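Local coordinates for protein 1,4-dihydroxy-2-naphthoyl-CoA hydrolase (Escherichia coli, PDB 1VH5) that hydrolyses 1,4-dihydroxy-2-naphthoyl-CoA to 1,4-dihydroxy-2-naphthoate and CoA in menaquinone biosynthesis, and also cleaves a wide range of other acyl-CoA thioesters, at residues R29-G34 with E39-V44; Q117-I120 with R126-C129; S46-K49 with L54-G57; F25-F30 with E97-G102. All coordinates share one frame; numbering follows the deposited sequence. Where two conformers were deposited one is given.

Interaction 1. Residues R29-G34 with E39-V44; sequences RFEHIG and EATMPV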
loop_
_atom_site.group_PDB
_atom_site.type_symbol
_atom_site.label_atom_id
_atom_site.label_comp_id
_atom_site.label_asym_id
_atom_site.label_seq_id
_atom_site.Cartn_x
_atom_site.Cartn_y
_atom_site.Cartn_z
ATOM N N ARG A 29 4.257 -0.737 -14.755
ATOM C CA ARG A 29 5.007 -0.321 -15.936
ATOM C C ARG A 29 4.990 1.203 -15.988
ATOM O O ARG A 29 3.926 1.818 -16.103
ATOM C CB ARG A 29 4.331 -0.838 -17.220
ATOM C CG ARG A 29 3.955 -2.301 -17.283
ATOM C CD ARG A 29 3.678 -2.794 -18.702
ATOM N NE ARG A 29 3.131 -4.150 -18.729
ATOM C CZ ARG A 29 2.079 -4.549 -19.444
ATOM N NH1 ARG A 29 1.682 -5.817 -19.380
ATOM N NH2 ARG A 29 1.415 -3.688 -20.204
ATOM N N PHE A 30 6.173 1.812 -15.975
ATOM C CA PHE A 30 6.259 3.252 -16.276
ATOM C C PHE A 30 5.953 3.509 -17.759
ATOM O O PHE A 30 6.463 2.806 -18.629
ATOM C CB PHE A 30 7.642 3.804 -15.866
ATOM C CG PHE A 30 7.806 3.847 -14.383
ATOM C CD1 PHE A 30 8.239 2.730 -13.658
ATOM C CD2 PHE A 30 7.452 4.976 -13.688
ATOM C CE1 PHE A 30 8.327 2.761 -12.258
ATOM C CE2 PHE A 30 7.501 5.010 -12.298
ATOM C CZ PHE A 30 7.974 3.934 -11.590
ATOM N N GLU A 31 5.102 4.485 -18.017
ATOM C CA GLU A 31 4.568 4.752 -19.354
ATOM C C GLU A 31 4.935 6.115 -19.895
ATOM O O GLU A 31 4.889 6.330 -21.118
ATOM C CB GLU A 31 3.050 4.727 -19.316
ATOM C CG GLU A 31 2.429 3.480 -18.739
ATOM C CD GLU A 31 1.909 2.540 -19.797
ATOM O OE1 GLU A 31 1.983 2.890 -20.989
ATOM O OE2 GLU A 31 1.412 1.470 -19.434
ATOM N N HIS A 32 5.179 7.099 -19.029
ATOM C CA HIS A 32 5.384 8.453 -19.509
ATOM C C HIS A 32 6.206 9.252 -18.520
ATOM O O HIS A 32 5.901 9.248 -17.316
ATOM C CB HIS A 32 4.025 9.120 -19.764
ATOM C CG HIS A 32 4.114 10.570 -20.112
ATOM N ND1 HIS A 32 4.532 11.001 -21.351
ATOM C CD2 HIS A 32 3.814 11.687 -19.406
ATOM C CE1 HIS A 32 4.507 12.323 -21.382
ATOM N NE2 HIS A 32 4.068 12.761 -20.217
ATOM N N ILE A 33 7.268 9.888 -19.002
ATOM C CA ILE A 33 8.020 10.886 -18.234
ATOM C C ILE A 33 7.830 12.237 -18.897
ATOM O O ILE A 33 8.426 12.528 -19.965
ATOM C CB ILE A 33 9.531 10.578 -18.196
ATOM C CG1 ILE A 33 9.815 9.119 -17.818
ATOM C CG2 ILE A 33 10.230 11.528 -17.218
ATOM C CD1 ILE A 33 11.293 8.745 -18.009
ATOM N N GLY A 34 7.018 13.075 -18.305
ATOM C CA GLY A 34 6.876 14.435 -18.787
ATOM C C GLY A 34 7.875 15.359 -18.135
ATOM O O GLY A 34 8.676 14.936 -17.322
ATOM N N GLU A 39 4.117 8.942 -15.066
ATOM C CA GLU A 39 2.959 8.041 -15.078
ATOM C C GLU A 39 3.392 6.591 -15.188
ATOM O O GLU A 39 4.348 6.244 -15.901
ATOM C CB GLU A 39 2.006 8.310 -16.255
ATOM C CG GLU A 39 1.600 9.757 -16.408
ATOM C CD GLU A 39 0.689 10.016 -17.597
ATOM O OE1 GLU A 39 0.383 9.061 -18.359
ATOM O OE2 GLU A 39 0.270 11.189 -17.754
ATOM N N ALA A 40 2.667 5.735 -14.457
ATOM C CA ALA A 40 2.848 4.297 -14.566
ATOM C C ALA A 40 1.500 3.600 -14.482
ATOM O O ALA A 40 0.565 4.112 -13.847
ATOM C CB ALA A 40 3.761 3.798 -13.515
ATOM N N THR A 41 1.398 2.419 -15.094
ATOM C CA THR A 41 0.173 1.626 -14.977
ATOM C C THR A 41 0.404 0.310 -14.239
ATOM O O THR A 41 1.504 -0.129 -14.047
ATOM C CB THR A 41 -0.444 1.319 -16.350
ATOM O OG1 THR A 41 0.487 0.523 -17.106
ATOM C CG2 THR A 41 -0.729 2.593 -17.137
ATOM N N MET A 42 -0.702 -0.306 -13.828
ATOM C CA MET A 42 -0.700 -1.557 -13.064
ATOM C C MET A 42 -1.974 -2.314 -13.376
ATOM O O MET A 42 -3.045 -1.719 -13.442
ATOM C CB MET A 42 -0.636 -1.262 -11.562
ATOM C CG MET A 42 -0.629 -2.474 -10.604
ATOM S SD MET A 42 -0.595 -1.998 -8.880
ATOM C CE MET A 42 -2.151 -1.331 -8.756
ATOM N N PRO A 43 -1.868 -3.636 -13.577
ATOM C CA PRO A 43 -3.079 -4.395 -13.894
ATOM C C PRO A 43 -3.931 -4.579 -12.646
ATOM O O PRO A 43 -3.408 -4.584 -11.511
ATOM C CB PRO A 43 -2.519 -5.765 -14.332
ATOM C CG PRO A 43 -1.260 -5.920 -13.539
ATOM C CD PRO A 43 -0.688 -4.507 -13.491
ATOM N N VAL A 44 -5.231 -4.699 -12.875
ATOM C CA VAL A 44 -6.192 -5.144 -11.873
ATOM C C VAL A 44 -6.334 -6.640 -12.168
ATOM O O VAL A 44 -7.013 -7.043 -13.104
ATOM C CB VAL A 44 -7.551 -4.397 -11.957
ATOM C CG1 VAL A 44 -8.478 -4.856 -10.834
ATOM C CG2 VAL A 44 -7.373 -2.871 -11.931
#
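Thr41 OG1 donates to Glu31 OE2 at 2.7 Å, meeting the anti lone pair, on the side turned from OE1. A twist about the CB-CG bond of Glu31 (chi2 -102°) brings the Glu31 side chain across that of Thr41 at about a right angle, with Glu31 CG 3.7 Å from Thr41 CG2. With an alanine here instead of Glu31, the Thr41 hydroxyl would probably lose its acceptor, and the packing of Glu31 CG on Thr41 CG2 would go with it. On the opposite face of the sheet, Ala40 CB sits over the Phe30 ring in a CH-pi contact, 4.2 Å from the centroid and 22° off the normal, displaced toward the rim. These residues belong to an antiparallel hairpin of strands 29-33 and 38-43 in the hotdog sheet. Arg29 and Thr41 form a hydrogen-bonded pair, Arg29 N to Thr41 O at 2.9 Å and Thr41 N to Arg29 O at 2.8 Å, followed by the non-hydrogen-bonded pair Phe30-Ala40. A classic beta bulge then sets Glu31 and His32 against Glu39: Glu39 O takes Glu31 N at 2.9 Å and, weakly, His32 N at 3.3 Å. The extended Glu39 chain passes His32 at a slant, and its OE1 pairs with Arg101. Farther out, Arg99 NE hydrogen-bonds Thr41 OG1, while Leu11 and Leu14 of helix 11-16 and Val70 of helix 57-74 pack on Phe30.

Interaction 2. Residues Q117-I120 with R126-C129; sequences QIEI and RLCC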
loop_
_atom_site.group_PDB
_atom_site.type_symbol
_atom_site.label_atom_id
_atom_site.label_comp_id
_atom_site.label_asym_id
_atom_site.label_seq_id
_atom_site.Cartn_x
_atom_site.Cartn_y
_atom_site.Cartn_z
ATOM N N GLN A 117 2.006 14.237 -5.169
ATOM C CA GLN A 117 0.599 13.850 -5.258
ATOM C C GLN A 117 0.489 12.803 -6.365
ATOM O O GLN A 117 0.949 13.015 -7.513
ATOM C CB GLN A 117 -0.252 15.056 -5.568
ATOM C CG GLN A 117 -1.789 14.800 -5.581
ATOM C CD GLN A 117 -2.535 16.129 -5.527
ATOM O OE1 GLN A 117 -2.669 16.740 -4.470
ATOM N NE2 GLN A 117 -2.947 16.600 -6.660
ATOM N N ILE A 118 -0.125 11.657 -6.052
ATOM C CA ILE A 118 -0.346 10.660 -7.076
ATOM C C ILE A 118 -1.845 10.364 -7.148
ATOM O O ILE A 118 -2.462 9.939 -6.154
ATOM C CB ILE A 118 0.426 9.350 -6.842
ATOM C CG1 ILE A 118 1.918 9.583 -6.539
ATOM C CG2 ILE A 118 0.189 8.443 -8.083
ATOM C CD1 ILE A 118 2.223 9.862 -5.057
ATOM N N GLU A 119 -2.432 10.584 -8.331
ATOM C CA GLU A 119 -3.833 10.252 -8.555
ATOM C C GLU A 119 -3.881 9.014 -9.446
ATOM O O GLU A 119 -3.116 8.902 -10.419
ATOM C CB GLU A 119 -4.579 11.426 -9.201
ATOM C CG GLU A 119 -4.794 12.634 -8.285
ATOM C CD GLU A 119 -5.529 13.785 -8.986
ATOM O OE1 GLU A 119 -5.300 14.021 -10.204
ATOM O OE2 GLU A 119 -6.345 14.474 -8.327
ATOM N N ILE A 120 -4.773 8.077 -9.107
ATOM C CA ILE A 120 -4.841 6.820 -9.851
ATOM C C ILE A 120 -6.208 6.731 -10.479
ATOM O O ILE A 120 -7.229 6.881 -9.813
ATOM C CB ILE A 120 -4.595 5.655 -8.899
ATOM C CG1 ILE A 120 -3.167 5.784 -8.326
ATOM C CG2 ILE A 120 -4.842 4.274 -9.626
ATOM C CD1 ILE A 120 -2.902 4.872 -7.236
ATOM N N ARG A 126 -11.651 7.686 -14.796
ATOM C CA ARG A 126 -12.278 8.015 -13.510
ATOM C C ARG A 126 -11.289 7.857 -12.351
ATOM O O ARG A 126 -10.567 6.867 -12.244
ATOM C CB ARG A 126 -13.492 7.130 -13.284
ATOM C CG ARG A 126 -14.400 7.113 -14.524
ATOM C CD ARG A 126 -15.624 6.282 -14.323
ATOM N NE ARG A 126 -15.294 4.864 -14.244
ATOM C CZ ARG A 126 -16.170 3.877 -14.397
ATOM N NH1 ARG A 126 -15.752 2.629 -14.306
ATOM N NH2 ARG A 126 -17.459 4.134 -14.631
ATOM N N LEU A 127 -11.269 8.850 -11.477
ATOM C CA LEU A 127 -10.409 8.816 -10.299
ATOM C C LEU A 127 -10.821 7.691 -9.376
ATOM O O LEU A 127 -11.992 7.576 -9.004
ATOM C CB LEU A 127 -10.521 10.133 -9.559
ATOM C CG LEU A 127 -9.616 10.308 -8.336
ATOM C CD1 LEU A 127 -8.145 10.370 -8.734
ATOM C CD2 LEU A 127 -10.054 11.549 -7.549
ATOM N N CYS A 128 -9.864 6.849 -9.034
ATOM C CA CYS A 128 -10.145 5.760 -8.111
ATOM C C CYS A 128 -9.437 5.938 -6.768
ATOM O O CYS A 128 -9.901 5.444 -5.754
ATOM C CB CYS A 128 -9.682 4.426 -8.704
ATOM S SG CYS A 128 -10.682 3.936 -10.141
ATOM N N CYS A 129 -8.262 6.565 -6.762
ATOM C CA CYS A 129 -7.530 6.735 -5.508
ATOM C C CYS A 129 -6.738 8.053 -5.613
ATOM O O CYS A 129 -6.135 8.329 -6.646
ATOM C CB CYS A 129 -6.584 5.542 -5.295
ATOM S SG CYS A 129 -5.549 5.617 -3.795
#
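A classic beta bulge places Cys128 and Cys129 together opposite Ile120 near the turn of the hairpin of strands 113-121 and 127-138, part of the antiparallel hotdog sheet. Ile120 O accepts both amides of the bulge: Cys128 N at 2.7 Å, nearly in line with the carbonyl bond (C=O...N 162°), and Cys129 N at 3.2 Å, which comes in at a sharper 140°. The return bond runs from Ile120 N to Cys129 O at 2.8 Å. At Cys128 the backbone drops to a helix-like psi of -31°, the kink that turns two successive N-H groups toward one acceptor. On the face turned to helix 57-74, Ile120 CB and Cys129 CB stand 4.1 Å apart, and Ser60 of that helix touches both side chains. Leu127, by contrast, brings its CD1 to 3.7 Å from Glu119 CB, the two side chains meeting at about a right angle, so that the aliphatic base of the glutamate gives the leucine methyl an apolar partner. Beyond the bulge, Arg126 NE forms a salt bridge with Asp122, and the Arg126 side chain comes within about 4 Å of that of Arg93, a substrate-binding residue. Cys128 also shares backbone hydrogen bonds with Val92 and Arg93. The carbonyl oxygen of the buried Ile120 is thus shared by two main-chain donors, the longer bond, from Cys129 N, probably being the weaker of the two.

Interaction 3. Residues S46-K49 with L54-G57; sequences SRTK and LLHG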
loop_
_atom_site.group_PDB
_atom_site.type_symbol
_atom_site.label_atom_id
_atom_site.label_comp_id
_atom_site.label_asym_id
_atom_site.label_seq_id
_atom_site.Cartn_x
_atom_site.Cartn_y
_atom_site.Cartn_z
ATOM N N SER A 46 -5.155 -10.971 -10.494
ATOM C CA SER A 46 -5.141 -11.798 -9.317
ATOM C C SER A 46 -4.093 -11.360 -8.291
ATOM O O SER A 46 -4.255 -11.662 -7.098
ATOM C CB SER A 46 -5.005 -13.282 -9.696
ATOM O OG SER A 46 -3.751 -13.539 -10.262
ATOM N N ARG A 47 -3.029 -10.676 -8.727
ATOM C CA ARG A 47 -1.957 -10.266 -7.820
ATOM C C ARG A 47 -2.253 -8.948 -7.138
ATOM O O ARG A 47 -1.570 -8.588 -6.191
ATOM C CB ARG A 47 -0.603 -10.182 -8.534
ATOM C CG ARG A 47 -0.093 -11.552 -8.965
ATOM C CD ARG A 47 1.224 -11.498 -9.731
ATOM N NE ARG A 47 1.680 -12.839 -10.122
ATOM C CZ ARG A 47 2.871 -13.111 -10.647
ATOM N NH1 ARG A 47 3.168 -14.375 -10.961
ATOM N NH2 ARG A 47 3.772 -12.151 -10.837
ATOM N N THR A 48 -3.234 -8.215 -7.662
ATOM C CA THR A 48 -3.592 -6.908 -7.101
ATOM C C THR A 48 -5.054 -6.778 -6.649
ATOM O O THR A 48 -5.496 -5.707 -6.232
ATOM C CB THR A 48 -3.293 -5.800 -8.097
ATOM O OG1 THR A 48 -4.107 -5.989 -9.275
ATOM C CG2 THR A 48 -1.809 -5.763 -8.568
ATOM N N LYS A 49 -5.799 -7.879 -6.694
ATOM C CA LYS A 49 -7.181 -7.898 -6.220
ATOM C C LYS A 49 -7.304 -8.292 -4.769
ATOM O O LYS A 49 -6.530 -9.091 -4.266
ATOM C CB LYS A 49 -8.049 -8.845 -7.086
ATOM C CG LYS A 49 -8.395 -8.239 -8.446
ATOM C CD LYS A 49 -8.917 -9.323 -9.425
ATOM C CE LYS A 49 -9.481 -8.726 -10.705
ATOM N NZ LYS A 49 -10.051 -9.797 -11.581
ATOM N N LEU A 54 -12.113 -6.933 -6.559
ATOM C CA LEU A 54 -11.810 -5.543 -6.855
ATOM C C LEU A 54 -10.345 -5.251 -6.579
ATOM O O LEU A 54 -9.704 -5.945 -5.796
ATOM C CB LEU A 54 -12.646 -4.600 -6.009
ATOM C CG LEU A 54 -14.163 -4.816 -6.008
ATOM C CD1 LEU A 54 -14.906 -3.832 -5.107
ATOM C CD2 LEU A 54 -14.706 -4.715 -7.407
ATOM N N LEU A 55 -9.828 -4.190 -7.194
ATOM C CA LEU A 55 -8.479 -3.751 -6.889
ATOM C C LEU A 55 -8.294 -3.523 -5.405
ATOM O O LEU A 55 -9.108 -2.827 -4.772
ATOM C CB LEU A 55 -8.220 -2.441 -7.629
ATOM C CG LEU A 55 -6.840 -1.811 -7.418
ATOM C CD1 LEU A 55 -5.675 -2.664 -7.864
ATOM C CD2 LEU A 55 -6.924 -0.426 -8.150
ATOM N N HIS A 56 -7.233 -4.090 -4.855
ATOM C CA HIS A 56 -6.921 -3.968 -3.441
ATOM C C HIS A 56 -6.455 -2.530 -3.190
ATOM O O HIS A 56 -5.579 -2.027 -3.887
ATOM C CB HIS A 56 -5.795 -4.946 -3.136
ATOM C CG HIS A 56 -5.616 -5.235 -1.672
ATOM N ND1 HIS A 56 -5.186 -4.288 -0.759
ATOM C CD2 HIS A 56 -5.663 -6.413 -1.002
ATOM C CE1 HIS A 56 -5.056 -4.861 0.430
ATOM N NE2 HIS A 56 -5.351 -6.150 0.312
ATOM N N GLY A 57 -6.966 -1.887 -2.139
ATOM C CA GLY A 57 -6.560 -0.518 -1.786
ATOM C C GLY A 57 -5.058 -0.437 -1.535
ATOM O O GLY A 57 -4.406 0.574 -1.862
#
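Leu55 turns CG opposite its own amide N (chi1 179°) and then bends at chi2 (61°), bringing CD1 back to Thr48, 3.5 Å from Thr48 O and 3.9 Å from Thr48 OG1, although its CB sets out away from the 46-49 loop. His56 also holds CG opposite its own N (chi1 -163°), which sends the ring past the loop until Lys49 O lies at the ring's edge, near its plane. The two arms of the loop are joined by one hydrogen bond, His56 N to Thr48 O, short at 2.7 Å and almost straight, lying in the carbonyl plane. Next to it Lys49 CA makes a CA-H...O contact of 3.2 Å with Leu54 O, and Lys49 CB rests 3.6 Å from that same oxygen before the extended chain leads off. Thr48 OG1 bonds to Pro43 O and the amide of Asp45, which probably helps to hold Thr48 in place. His56 ND1 pairs with Gly58 N, while NE2 reaches Ser66 OG of the second subunit. His56 is therefore the side-chain N-cap of helix 57-74, the long helix of the hotdog fold that carries Glu65, inferred to be the catalytic residue.

Interaction 4. Residues F25-F30 with E97-G102; sequences FLDIRF and EGRVRG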
loop_
_atom_site.group_PDB
_atom_site.type_symbol
_atom_site.label_atom_id
_atom_site.label_comp_id
_atom_site.label_asym_id
_atom_site.label_seq_id
_atom_site.Cartn_x
_atom_site.Cartn_y
_atom_site.Cartn_z
ATOM N N PHE A 25 7.000 -7.884 -9.939
ATOM C CA PHE A 25 6.010 -8.903 -9.551
ATOM C C PHE A 25 4.590 -8.479 -9.892
ATOM O O PHE A 25 3.796 -9.293 -10.342
ATOM C CB PHE A 25 6.142 -9.213 -8.055
ATOM C CG PHE A 25 5.280 -10.371 -7.564
ATOM C CD1 PHE A 25 5.571 -11.683 -7.934
ATOM C CD2 PHE A 25 4.218 -10.151 -6.686
ATOM C CE1 PHE A 25 4.813 -12.752 -7.475
ATOM C CE2 PHE A 25 3.440 -11.226 -6.223
ATOM C CZ PHE A 25 3.748 -12.527 -6.628
ATOM N N LEU A 26 4.265 -7.205 -9.656
ATOM C CA LEU A 26 2.917 -6.728 -9.913
ATOM C C LEU A 26 2.692 -6.184 -11.330
ATOM O O LEU A 26 1.592 -5.694 -11.641
ATOM C CB LEU A 26 2.508 -5.662 -8.881
ATOM C CG LEU A 26 2.504 -6.087 -7.420
ATOM C CD1 LEU A 26 2.001 -4.893 -6.566
ATOM C CD2 LEU A 26 1.587 -7.287 -7.184
ATOM N N ASP A 27 3.741 -6.218 -12.163
ATOM C CA ASP A 27 3.665 -5.677 -13.534
ATOM C C ASP A 27 3.328 -4.200 -13.561
ATOM O O ASP A 27 2.574 -3.749 -14.410
ATOM C CB ASP A 27 2.644 -6.471 -14.383
ATOM C CG ASP A 27 2.728 -6.174 -15.878
ATOM O OD1 ASP A 27 1.645 -6.151 -16.519
ATOM O OD2 ASP A 27 3.816 -5.963 -16.461
ATOM N N ILE A 28 3.883 -3.463 -12.609
ATOM C CA ILE A 28 3.826 -2.015 -12.710
ATOM C C ILE A 28 4.770 -1.573 -13.844
ATOM O O ILE A 28 5.944 -1.992 -13.868
ATOM C CB ILE A 28 4.180 -1.400 -11.337
ATOM C CG1 ILE A 28 3.030 -1.686 -10.357
ATOM C CG2 ILE A 28 4.378 0.108 -11.450
ATOM C CD1 ILE A 28 3.384 -1.445 -8.852
ATOM N N ARG A 29 4.257 -0.737 -14.755
ATOM C CA ARG A 29 5.007 -0.321 -15.936
ATOM C C ARG A 29 4.990 1.203 -15.988
ATOM O O ARG A 29 3.926 1.818 -16.103
ATOM C CB ARG A 29 4.331 -0.838 -17.220
ATOM C CG ARG A 29 3.955 -2.301 -17.283
ATOM C CD ARG A 29 3.678 -2.794 -18.702
ATOM N NE ARG A 29 3.131 -4.150 -18.729
ATOM C CZ ARG A 29 2.079 -4.549 -19.444
ATOM N NH1 ARG A 29 1.682 -5.817 -19.380
ATOM N NH2 ARG A 29 1.415 -3.688 -20.204
ATOM N N PHE A 30 6.173 1.812 -15.975
ATOM C CA PHE A 30 6.259 3.252 -16.276
ATOM C C PHE A 30 5.953 3.509 -17.759
ATOM O O PHE A 30 6.463 2.806 -18.629
ATOM C CB PHE A 30 7.642 3.804 -15.866
ATOM C CG PHE A 30 7.806 3.847 -14.383
ATOM C CD1 PHE A 30 8.239 2.730 -13.658
ATOM C CD2 PHE A 30 7.452 4.976 -13.688
ATOM C CE1 PHE A 30 8.327 2.761 -12.258
ATOM C CE2 PHE A 30 7.501 5.010 -12.298
ATOM C CZ PHE A 30 7.974 3.934 -11.590
ATOM N N GLU A 97 -11.041 -4.346 -13.508
ATOM C CA GLU A 97 -10.436 -4.915 -14.717
ATOM C C GLU A 97 -9.550 -3.907 -15.417
ATOM O O GLU A 97 -9.456 -2.741 -15.007
ATOM C CB GLU A 97 -11.509 -5.444 -15.656
ATOM C CG GLU A 97 -12.323 -4.331 -16.277
ATOM C CD GLU A 97 -13.680 -4.763 -16.790
ATOM O OE1 GLU A 97 -13.778 -5.834 -17.434
ATOM O OE2 GLU A 97 -14.655 -4.015 -16.558
ATOM N N GLY A 98 -8.856 -4.374 -16.447
ATOM C CA GLY A 98 -7.916 -3.553 -17.173
ATOM C C GLY A 98 -6.720 -3.143 -16.347
ATOM O O GLY A 98 -6.259 -3.895 -15.499
ATOM N N ARG A 99 -6.196 -1.960 -16.644
ATOM C CA ARG A 99 -5.042 -1.421 -15.940
ATOM C C ARG A 99 -5.449 -0.096 -15.383
ATOM O O ARG A 99 -6.209 0.624 -16.017
ATOM C CB ARG A 99 -3.835 -1.240 -16.860
ATOM C CG ARG A 99 -3.332 -2.551 -17.485
ATOM C CD ARG A 99 -2.137 -2.356 -18.397
ATOM N NE ARG A 99 -0.923 -1.952 -17.678
ATOM C CZ ARG A 99 -0.104 -2.792 -17.079
ATOM N NH1 ARG A 99 0.974 -2.342 -16.468
ATOM N NH2 ARG A 99 -0.346 -4.106 -17.097
ATOM N N VAL A 100 -4.938 0.227 -14.206
ATOM C CA VAL A 100 -5.107 1.585 -13.681
ATOM C C VAL A 100 -3.841 2.373 -13.905
ATOM O O VAL A 100 -2.785 1.795 -14.104
ATOM C CB VAL A 100 -5.480 1.592 -12.152
ATOM C CG1 VAL A 100 -6.873 1.016 -11.970
ATOM C CG2 VAL A 100 -4.425 0.894 -11.293
ATOM N N ARG A 101 -3.992 3.695 -13.934
ATOM C CA ARG A 101 -2.861 4.578 -14.227
ATOM C C ARG A 101 -2.631 5.576 -13.098
ATOM O O ARG A 101 -3.549 6.319 -12.747
ATOM C CB ARG A 101 -3.105 5.324 -15.530
ATOM C CG ARG A 101 -1.938 6.264 -15.954
ATOM C CD ARG A 101 -2.272 7.086 -17.215
ATOM N NE ARG A 101 -2.450 6.189 -18.342
ATOM C CZ ARG A 101 -1.497 5.884 -19.201
ATOM N NH1 ARG A 101 -1.745 4.994 -20.159
ATOM N NH2 ARG A 101 -0.298 6.444 -19.097
ATOM N N GLY A 102 -1.422 5.591 -12.555
ATOM C CA GLY A 102 -1.054 6.631 -11.605
ATOM C C GLY A 102 -0.346 7.779 -12.293
ATOM O O GLY A 102 0.551 7.560 -13.128
#
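Arg99 overlaps Arg29 guanidinium on guanidinium, centres 3.7 Å apart and planes within 10° of each other, for one of the two deposited conformers of Arg29. The stack belongs to a surface salt-bridge network with Asp27, which sits in the Schellman motif ending helix 22-25. Arg99 grips Asp27 end-on: NH2 donates to Asp27 OD1 at 2.9 Å and NH1 to Asp27 O at 3.0 Å. The first bond reaches OD1 from above the carboxylate, 45° out of its plane; the second meets the carbonyl nearly head-on. A bend at chi3 of Arg99 (68°) turns the flat group from its own strand, 99-106, to reach past strand 38-43 to the start of strand 29-33. Arg29 holds the same carboxylate, NE to Asp27 OD2 at 3.0 Å on the syn side and NH1 to Asp27 OD1 at 2.9 Å in a salt bridge. OD1 is thus shared by both guanidinium groups, and its negative charge probably offsets the closeness of Arg29 NH1 and Arg99 NH2. A leucine in place of Arg99 is likely to leave Asp27 O and OD1 short of a donor each and the Arg29 guanidinium without its stacking partner. At the base of Arg99, the backbone N bonds to Glu123 OE2. Within the stack, Arg99 NH2 lies 3.4 Å above the guanidinium plane of Arg29, over its centre.

How the interactions relate
From the N terminus, residues 25-30 open interaction 4 and overlap the start of interaction 1. Interaction 1 closes first, after a short turn, as the hairpin 29-34/39-44. Interaction 3 then closes the small loop before helix 57-74, and the Arg47 NH2 bond to Phe25 O ties it back to interaction 4. Only at 97-102 does interaction 4 close, with interaction 3 nested inside its long loop. There the strands mesh: Ala40 O accepts Gly102 N, so 38-43 lies between 29-33 and 99-106. Interaction 2 follows in series and adds the hairpin on the far side of 99-106, Ile120 CG2 packing 3.7 Å from Val100 CB.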